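Local coordinates for protein type-2Aa cytolytic delta-endotoxin (Bacillus thuringiensis serovar kyushuensis, PDB 1CBY) that kills the larvae of dipteran insects by making pores in the epithelial cell membrane of the midgut, at residues A[56-61]-A[234-239]; A[136-141]-A[169-174]. One frame throughout, in Å; residues are numbered along the deposited sequence.

Interaction 1. Residues A[56-61]-A[234-239]; sequences QALHLA and VDIFNV
Leu58 and His59, neighbours on one turn of helix 54-63, meet Ile236, Phe237 and Val239 in an apolar contact at the periphery of the fold, between helix 54-63 and the short C-terminal helix 233-237 with the loop that follows it. No hydrogen bond crosses between the segments; methyl groups and two aromatic rings make up the join. Leu58 directs its CB bond toward segment 234-239, and a single methyl serves two partners: its CD2 lies 3.5 Å from Ile236 CG2. The same CD2 also sits over a face of the Phe237 ring, 4.1 Å from the centroid, a CH-pi contact displaced toward CD2 and CE2 of the ring. Phe237 starts out pointing away from helix 54-63, but with CG anti to its own carbonyl carbon (chi1 -68°) the ring extends back to the Leu58 methyl, the two side chains crossing at about a right angle. A second CH-pi pair repeats the scheme with the roles exchanged. Here the C-terminal loop supplies the methyl and helix 54-63 the ring: Val239 CG1 stands 4.3 Å from the centroid of the His59 imidazole, over a face near its rim, while Val239 CG2 comes within 3.8 Å of His59 CE1. The imidazole also makes a weak hydrogen bond from ND1 to Asn55 O, one helical turn back. Ile31, Ile233 and Pro51 of the second subunit pack on Leu58, Ile236 and Phe237 respectively, placing the contact beside the dimer interface. Phe237 O is hydrogen-bonded to Ser38 OG, at the N-terminal processing stop. Segment 234-239 lies beyond the C-terminal stop at Ser228, so its docking on the toxin core is a feature of the dimeric Cyt protoxin captured here and is probably lost when the monomeric toxin is released.

Interaction 2. Residues A[136-141]-A[169-174]; sequences EATIKG and YNILFS
Thr138, in helix 129-141, directs its CB bond at strand 165-175 and meets both Ile171 and Phe173. Its CB is 4.2 Å from Phe173 CZ, so contact with the ring starts at the base of the side chain. There it forks. OG1, anti to the carbonyl carbon (chi1 -67°), turns back along the helix to hydrogen-bond Ser134 O, which satisfies the hydroxyl internally beside the ring. CG2 continues forward to end tip to tip with Ile171, 3.6 Å from CD1 and 3.8 Å from CG2 of that residue, with Phe173 CZ 3.9 Å from the same methyl. Ile171 CG2 in turn lies over a face of the Phe173 ring, and both meet the Thr138 methyl. The axes of the two segments approach to 10.5 Å and run nearly antiparallel (171°): this is one helical layer of the Cyt alpha/beta fold lying on its central sheet, with Tyr169, Ile171 and Phe173, alternate residues of the strand, facing the helix. Toward the helix C-terminus the chemistry becomes polar. A water donates to Thr138 O (2.9 Å) and to Tyr169 OH (3.0 Å), bridging helix and strand. Gln149 makes a second bridge, its OE1 hydrogen-bonded to Tyr169 OH and its NE2 to Gly141 O, while Asn44 OD1 is a further partner of the phenol.

The centre of interaction 2 lies about 4 Å from the centre of the chain, that of interaction 1 about 17 Å, yet most of the touching residues in each are buried, in interaction 1 partly by the second subunit. Strand 165-175 connects them: Tyr169, Ile171 and Phe173 face helix 129-141, whereas Leu172 and Ser174 point to the other side, where they touch Ala61 and Ala57 of helix 54-63. The two helices thus cover opposite faces of one sheet. Chemistry follows place: 136-141 with 169-174 combines apolar packing with water-mediated and glutamine-mediated bridges inside the domain, while 56-61 with 234-239 joins helix 54-63 to the C-terminal helix and loop through methyls and rings alone.

Interaction 1. Residues A[56-61]-A[234-239]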
ATOM      1  N   GLN A  56       6.147  -2.567 -18.399  1.00 29.35           N
ATOM      2  CA  GLN A  56       5.282  -3.609 -18.943  1.00 24.88           C
ATOM      3  C   GLN A  56       4.043  -3.784 -18.076  1.00 21.60           C
ATOM      4  O   GLN A  56       2.925  -3.889 -18.583  1.00 21.46           O
ATOM      5  CB  GLN A  56       6.043  -4.933 -19.034  1.00 26.92           C
ATOM      6  CG  GLN A  56       5.222  -6.098 -19.567  1.00 27.96           C
ATOM      7  CD  GLN A  56       6.037  -7.370 -19.703  1.00 32.79           C
ATOM      8  OE1 GLN A  56       7.208  -7.418 -19.323  1.00 35.75           O
ATOM      9  NE2 GLN A  56       5.420  -8.408 -20.248  1.00 29.12           N
ATOM     10  N   ALA A  57       4.249  -3.808 -16.766  1.00 22.58           N
ATOM     11  CA  ALA A  57       3.155  -3.966 -15.816  1.00 24.94           C
ATOM     12  C   ALA A  57       2.161  -2.808 -15.923  1.00 27.49           C
ATOM     13  O   ALA A  57       0.942  -3.009 -15.935  1.00 24.79           O
ATOM     14  CB  ALA A  57       3.712  -4.054 -14.401  1.00 24.68           C
ATOM     15  N   LEU A  58       2.699  -1.596 -16.017  1.00 25.27           N
ATOM     16  CA  LEU A  58       1.896  -0.388 -16.113  1.00 24.29           C
ATOM     17  C   LEU A  58       1.071  -0.396 -17.398  1.00 28.19           C
ATOM     18  O   LEU A  58      -0.094   0.017 -17.403  1.00 28.06           O
ATOM     19  CB  LEU A  58       2.807   0.839 -16.043  1.00 18.86           C
ATOM     20  CG  LEU A  58       2.286   2.069 -15.298  1.00 28.72           C
ATOM     21  CD1 LEU A  58       1.535   1.674 -14.032  1.00 27.96           C
ATOM     22  CD2 LEU A  58       3.454   2.974 -14.962  1.00 26.79           C
ATOM     23  N   HIS A  59       1.659  -0.893 -18.480  1.00 26.51           N
ATOM     24  CA  HIS A  59       0.956  -0.975 -19.749  1.00 22.88           C
ATOM     25  C   HIS A  59      -0.235  -1.912 -19.613  1.00 27.88           C
ATOM     26  O   HIS A  59      -1.364  -1.549 -19.951  1.00 36.90           O
ATOM     27  CB  HIS A  59       1.884  -1.479 -20.849  1.00 13.43           C
ATOM     28  CG  HIS A  59       2.659  -0.393 -21.523  1.00 19.54           C
ATOM     29  ND1 HIS A  59       3.440   0.483 -20.813  1.00 20.25           N
ATOM     30  CD2 HIS A  59       2.705  -0.071 -22.841  1.00 23.65           C
ATOM     31  CE1 HIS A  59       3.941   1.316 -21.705  1.00 26.49           C
ATOM     32  NE2 HIS A  59       3.525   1.022 -22.947  1.00 27.99           N
ATOM     33  N   LEU A  60       0.017  -3.104 -19.083  1.00 26.80           N
ATOM     34  CA  LEU A  60      -1.027  -4.104 -18.887  1.00 28.16           C
ATOM     35  C   LEU A  60      -2.126  -3.576 -17.971  1.00 26.89           C
ATOM     36  O   LEU A  60      -3.314  -3.789 -18.224  1.00 29.73           O
ATOM     37  CB  LEU A  60      -0.421  -5.395 -18.324  1.00 30.96           C
ATOM     38  CG  LEU A  60       0.382  -6.232 -19.328  1.00 30.79           C
ATOM     39  CD1 LEU A  60       1.440  -7.073 -18.633  1.00 34.54           C
ATOM     40  CD2 LEU A  60      -0.567  -7.101 -20.129  1.00 35.74           C
ATOM     41  N   ALA A  61      -1.729  -2.857 -16.929  1.00 24.57           N
ATOM     42  CA  ALA A  61      -2.690  -2.285 -15.995  1.00 28.13           C
ATOM     43  C   ALA A  61      -3.627  -1.311 -16.723  1.00 28.30           C
ATOM     44  O   ALA A  61      -4.851  -1.458 -16.668  1.00 25.29           O
ATOM     45  CB  ALA A  61      -1.961  -1.571 -14.866  1.00 25.56           C
ATOM     46  N   VAL A 234       9.639   9.356 -16.158  1.00 28.17           N
ATOM     47  CA  VAL A 234       8.503  10.231 -16.446  1.00 30.18           C
ATOM     48  C   VAL A 234       7.774   9.748 -17.696  1.00 31.32           C
ATOM     49  O   VAL A 234       6.543   9.714 -17.731  1.00 37.86           O
ATOM     50  CB  VAL A 234       8.928  11.705 -16.637  1.00 30.27           C
ATOM     51  CG1 VAL A 234       7.708  12.566 -16.914  1.00 21.09           C
ATOM     52  CG2 VAL A 234       9.665  12.211 -15.399  1.00 25.39           C
ATOM     53  N   ASP A 235       8.535   9.338 -18.703  1.00 29.17           N
ATOM     54  CA  ASP A 235       7.950   8.851 -19.946  1.00 32.17           C
ATOM     55  C   ASP A 235       7.009   7.705 -19.624  1.00 30.96           C
ATOM     56  O   ASP A 235       5.923   7.603 -20.192  1.00 33.68           O
ATOM     57  CB  ASP A 235       9.037   8.352 -20.906  1.00 39.38           C
ATOM     58  CG  ASP A 235       9.908   9.472 -21.460  1.00 44.75           C
ATOM     59  OD1 ASP A 235       9.906  10.593 -20.900  1.00 48.93           O
ATOM     60  OD2 ASP A 235      10.610   9.222 -22.466  1.00 47.47           O
ATOM     61  N   ILE A 236       7.421   6.865 -18.683  1.00 32.26           N
ATOM     62  CA  ILE A 236       6.616   5.718 -18.284  1.00 36.78           C
ATOM     63  C   ILE A 236       5.246   6.146 -17.759  1.00 33.68           C
ATOM     64  O   ILE A 236       4.221   5.652 -18.222  1.00 35.22           O
ATOM     65  CB  ILE A 236       7.360   4.842 -17.231  1.00 38.34           C
ATOM     66  CG1 ILE A 236       8.609   4.218 -17.865  1.00 36.79           C
ATOM     67  CG2 ILE A 236       6.446   3.746 -16.695  1.00 36.18           C
ATOM     68  CD1 ILE A 236       9.406   3.341 -16.936  1.00 34.29           C
ATOM     69  N   PHE A 237       5.221   7.108 -16.846  1.00 32.93           N
ATOM     70  CA  PHE A 237       3.957   7.565 -16.284  1.00 33.03           C
ATOM     71  C   PHE A 237       3.127   8.485 -17.180  1.00 36.40           C
ATOM     72  O   PHE A 237       2.028   8.888 -16.805  1.00 43.86           O
ATOM     73  CB  PHE A 237       4.182   8.177 -14.902  1.00 29.63           C
ATOM     74  CG  PHE A 237       4.609   7.172 -13.867  1.00 37.17           C
ATOM     75  CD1 PHE A 237       5.953   6.866 -13.684  1.00 37.56           C
ATOM     76  CD2 PHE A 237       3.662   6.499 -13.101  1.00 36.54           C
ATOM     77  CE1 PHE A 237       6.348   5.901 -12.757  1.00 34.56           C
ATOM     78  CE2 PHE A 237       4.050   5.533 -12.172  1.00 36.57           C
ATOM     79  CZ  PHE A 237       5.393   5.234 -12.001  1.00 31.64           C
ATOM     80  N   ASN A 238       3.640   8.814 -18.360  1.00 38.68           N
ATOM     81  CA  ASN A 238       2.909   9.662 -19.304  1.00 36.00           C
ATOM     82  C   ASN A 238       2.007   8.824 -20.199  1.00 34.82           C
ATOM     83  O   ASN A 238       1.153   9.359 -20.908  1.00 42.33           O
ATOM     84  CB  ASN A 238       3.868  10.464 -20.188  1.00 40.21           C
ATOM     85  CG  ASN A 238       4.328  11.762 -19.548  1.00 44.31           C
ATOM     86  OD1 ASN A 238       5.091  12.516 -20.150  1.00 47.12           O
ATOM     87  ND2 ASN A 238       3.868  12.036 -18.331  1.00 51.18           N
ATOM     88  N   VAL A 239       2.227   7.513 -20.197  1.00 30.08           N
ATOM     89  CA  VAL A 239       1.436   6.600 -21.015  1.00 34.32           C
ATOM     90  C   VAL A 239      -0.030   6.668 -20.591  1.00 33.13           C
ATOM     91  O   VAL A 239      -0.342   6.695 -19.402  1.00 34.77           O
ATOM     92  CB  VAL A 239       1.965   5.141 -20.895  1.00 36.82           C
ATOM     93  CG1 VAL A 239       1.108   4.188 -21.717  1.00 38.25           C
ATOM     94  CG2 VAL A 239       3.422   5.064 -21.349  1.00 34.26           C
TER

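Interaction 2. Residues A[136-141]-A[169-174]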
ATOM      1  N   GLU A 136      -3.457 -11.088   0.830  1.00 17.33           N
ATOM      2  CA  GLU A 136      -4.377 -11.163   1.958  1.00 18.07           C
ATOM      3  C   GLU A 136      -4.748  -9.777   2.477  1.00 20.11           C
ATOM      4  O   GLU A 136      -5.925  -9.494   2.731  1.00 23.37           O
ATOM      5  CB  GLU A 136      -3.787 -12.007   3.082  1.00 18.86           C
ATOM      6  CG  GLU A 136      -4.823 -12.483   4.087  1.00 19.28           C
ATOM      7  CD  GLU A 136      -4.216 -13.278   5.217  1.00 24.86           C
ATOM      8  OE1 GLU A 136      -3.149 -12.872   5.715  1.00 34.37           O
ATOM      9  OE2 GLU A 136      -4.805 -14.304   5.613  1.00 31.66           O
ATOM     10  N   ALA A 137      -3.745  -8.914   2.621  1.00 11.50           N
ATOM     11  CA  ALA A 137      -3.972  -7.551   3.094  1.00 13.51           C
ATOM     12  C   ALA A 137      -4.963  -6.838   2.165  1.00 14.67           C
ATOM     13  O   ALA A 137      -5.927  -6.226   2.626  1.00 20.45           O
ATOM     14  CB  ALA A 137      -2.672  -6.804   3.149  1.00  2.92           C
ATOM     15  N   THR A 138      -4.742  -6.957   0.859  1.00 11.68           N
ATOM     16  CA  THR A 138      -5.610  -6.355  -0.140  1.00 11.16           C
ATOM     17  C   THR A 138      -7.043  -6.892  -0.024  1.00 18.79           C
ATOM     18  O   THR A 138      -8.007  -6.120  -0.067  1.00 25.33           O
ATOM     19  CB  THR A 138      -5.062  -6.615  -1.565  1.00  9.98           C
ATOM     20  OG1 THR A 138      -3.830  -5.903  -1.745  1.00  9.78           O
ATOM     21  CG2 THR A 138      -6.045  -6.170  -2.617  1.00 11.93           C
ATOM     22  N   ILE A 139      -7.184  -8.204   0.154  1.00 20.84           N
ATOM     23  CA  ILE A 139      -8.508  -8.809   0.276  1.00 18.01           C
ATOM     24  C   ILE A 139      -9.214  -8.270   1.512  1.00 19.53           C
ATOM     25  O   ILE A 139     -10.377  -7.881   1.444  1.00 23.08           O
ATOM     26  CB  ILE A 139      -8.445 -10.354   0.319  1.00 20.88           C
ATOM     27  CG1 ILE A 139      -7.784 -10.881  -0.953  1.00 23.45           C
ATOM     28  CG2 ILE A 139      -9.848 -10.948   0.404  1.00 18.94           C
ATOM     29  CD1 ILE A 139      -8.419 -10.358  -2.219  1.00 32.64           C
ATOM     30  N   LYS A 140      -8.492  -8.191   2.623  1.00 20.17           N
ATOM     31  CA  LYS A 140      -9.058  -7.668   3.859  1.00 22.89           C
ATOM     32  C   LYS A 140      -9.542  -6.233   3.639  1.00 23.66           C
ATOM     33  O   LYS A 140     -10.603  -5.842   4.127  1.00 19.49           O
ATOM     34  CB  LYS A 140      -8.013  -7.676   4.980  1.00 21.16           C
ATOM     35  CG  LYS A 140      -7.633  -9.041   5.510  1.00 25.09           C
ATOM     36  CD  LYS A 140      -6.634  -8.887   6.647  1.00 31.01           C
ATOM     37  CE  LYS A 140      -6.259 -10.213   7.278  1.00 33.11           C
ATOM     38  NZ  LYS A 140      -5.255 -10.005   8.359  1.00 32.19           N
ATOM     39  N   GLY A 141      -8.758  -5.463   2.887  1.00 25.05           N
ATOM     40  CA  GLY A 141      -9.091  -4.077   2.608  1.00 26.51           C
ATOM     41  C   GLY A 141     -10.332  -3.907   1.750  1.00 27.66           C
ATOM     42  O   GLY A 141     -10.876  -2.812   1.649  1.00 27.04           O
ATOM     43  N   TYR A 169     -15.595  -2.967  -6.190  1.00 24.01           N
ATOM     44  CA  TYR A 169     -14.224  -2.801  -5.733  1.00 17.73           C
ATOM     45  C   TYR A 169     -13.323  -3.415  -6.790  1.00 16.95           C
ATOM     46  O   TYR A 169     -13.415  -4.605  -7.071  1.00 25.33           O
ATOM     47  CB  TYR A 169     -14.038  -3.487  -4.389  1.00 13.30           C
ATOM     48  CG  TYR A 169     -12.866  -2.963  -3.600  1.00 17.27           C
ATOM     49  CD1 TYR A 169     -11.557  -3.272  -3.968  1.00 18.69           C
ATOM     50  CD2 TYR A 169     -13.063  -2.172  -2.470  1.00 12.52           C
ATOM     51  CE1 TYR A 169     -10.471  -2.808  -3.227  1.00 15.05           C
ATOM     52  CE2 TYR A 169     -11.980  -1.703  -1.724  1.00 17.16           C
ATOM     53  CZ  TYR A 169     -10.691  -2.029  -2.110  1.00 11.83           C
ATOM     54  OH  TYR A 169      -9.624  -1.592  -1.371  1.00 19.29           O
ATOM     55  N   ASN A 170     -12.479  -2.589  -7.397  1.00 17.16           N
ATOM     56  CA  ASN A 170     -11.584  -3.046  -8.451  1.00 15.07           C
ATOM     57  C   ASN A 170     -10.153  -3.117  -7.954  1.00 20.04           C
ATOM     58  O   ASN A 170      -9.633  -2.155  -7.374  1.00 15.68           O
ATOM     59  CB  ASN A 170     -11.663  -2.114  -9.656  1.00 22.59           C
ATOM     60  CG  ASN A 170     -13.086  -1.899 -10.137  1.00 23.93           C
ATOM     61  OD1 ASN A 170     -13.885  -2.838 -10.199  1.00 28.37           O
ATOM     62  ND2 ASN A 170     -13.412  -0.657 -10.474  1.00 23.46           N
ATOM     63  N   ILE A 171      -9.513  -4.250  -8.227  1.00 25.01           N
ATOM     64  CA  ILE A 171      -8.139  -4.534  -7.819  1.00 23.77           C
ATOM     65  C   ILE A 171      -7.385  -5.086  -9.029  1.00 22.87           C
ATOM     66  O   ILE A 171      -7.991  -5.692  -9.914  1.00 21.72           O
ATOM     67  CB  ILE A 171      -8.113  -5.630  -6.715  1.00 19.63           C
ATOM     68  CG1 ILE A 171      -8.882  -5.170  -5.479  1.00 15.70           C
ATOM     69  CG2 ILE A 171      -6.683  -5.973  -6.327  1.00 28.56           C
ATOM     70  CD1 ILE A 171      -9.108  -6.269  -4.461  1.00 12.00           C
ATOM     71  N   LEU A 172      -6.080  -4.840  -9.091  1.00 19.80           N
ATOM     72  CA  LEU A 172      -5.273  -5.373 -10.180  1.00 16.92           C
ATOM     73  C   LEU A 172      -3.936  -5.805  -9.620  1.00 17.61           C
ATOM     74  O   LEU A 172      -3.215  -5.004  -9.022  1.00 17.85           O
ATOM     75  CB  LEU A 172      -5.059  -4.355 -11.304  1.00 17.92           C
ATOM     76  CG  LEU A 172      -4.260  -4.932 -12.484  1.00 19.32           C
ATOM     77  CD1 LEU A 172      -5.023  -4.788 -13.787  1.00 13.14           C
ATOM     78  CD2 LEU A 172      -2.889  -4.276 -12.581  1.00 18.25           C
ATOM     79  N   PHE A 173      -3.638  -7.089  -9.777  1.00 18.95           N
ATOM     80  CA  PHE A 173      -2.387  -7.658  -9.306  1.00 15.18           C
ATOM     81  C   PHE A 173      -1.484  -7.839 -10.519  1.00 17.96           C
ATOM     82  O   PHE A 173      -1.946  -8.217 -11.599  1.00 19.48           O
ATOM     83  CB  PHE A 173      -2.622  -9.034  -8.666  1.00 12.14           C
ATOM     84  CG  PHE A 173      -3.413  -9.002  -7.384  1.00  8.42           C
ATOM     85  CD1 PHE A 173      -2.867  -8.473  -6.224  1.00  9.27           C
ATOM     86  CD2 PHE A 173      -4.693  -9.543  -7.328  1.00 12.19           C
ATOM     87  CE1 PHE A 173      -3.587  -8.484  -5.023  1.00  8.15           C
ATOM     88  CE2 PHE A 173      -5.419  -9.558  -6.133  1.00 11.78           C
ATOM     89  CZ  PHE A 173      -4.863  -9.027  -4.980  1.00  3.50           C
ATOM     90  N   SER A 174      -0.203  -7.560 -10.346  1.00 20.60           N
ATOM     91  CA  SER A 174       0.773  -7.739 -11.412  1.00 27.41           C
ATOM     92  C   SER A 174       1.983  -8.380 -10.725  1.00 32.00           C
ATOM     93  O   SER A 174       2.628  -7.763  -9.867  1.00 30.25           O
ATOM     94  CB  SER A 174       1.127  -6.394 -12.034  1.00 26.76           C
ATOM     95  OG  SER A 174       1.844  -6.558 -13.238  1.00 36.92           O
TER
HETATM   96  O   HOH W   1      -7.282  -3.313  -0.476  1.00 33.10           O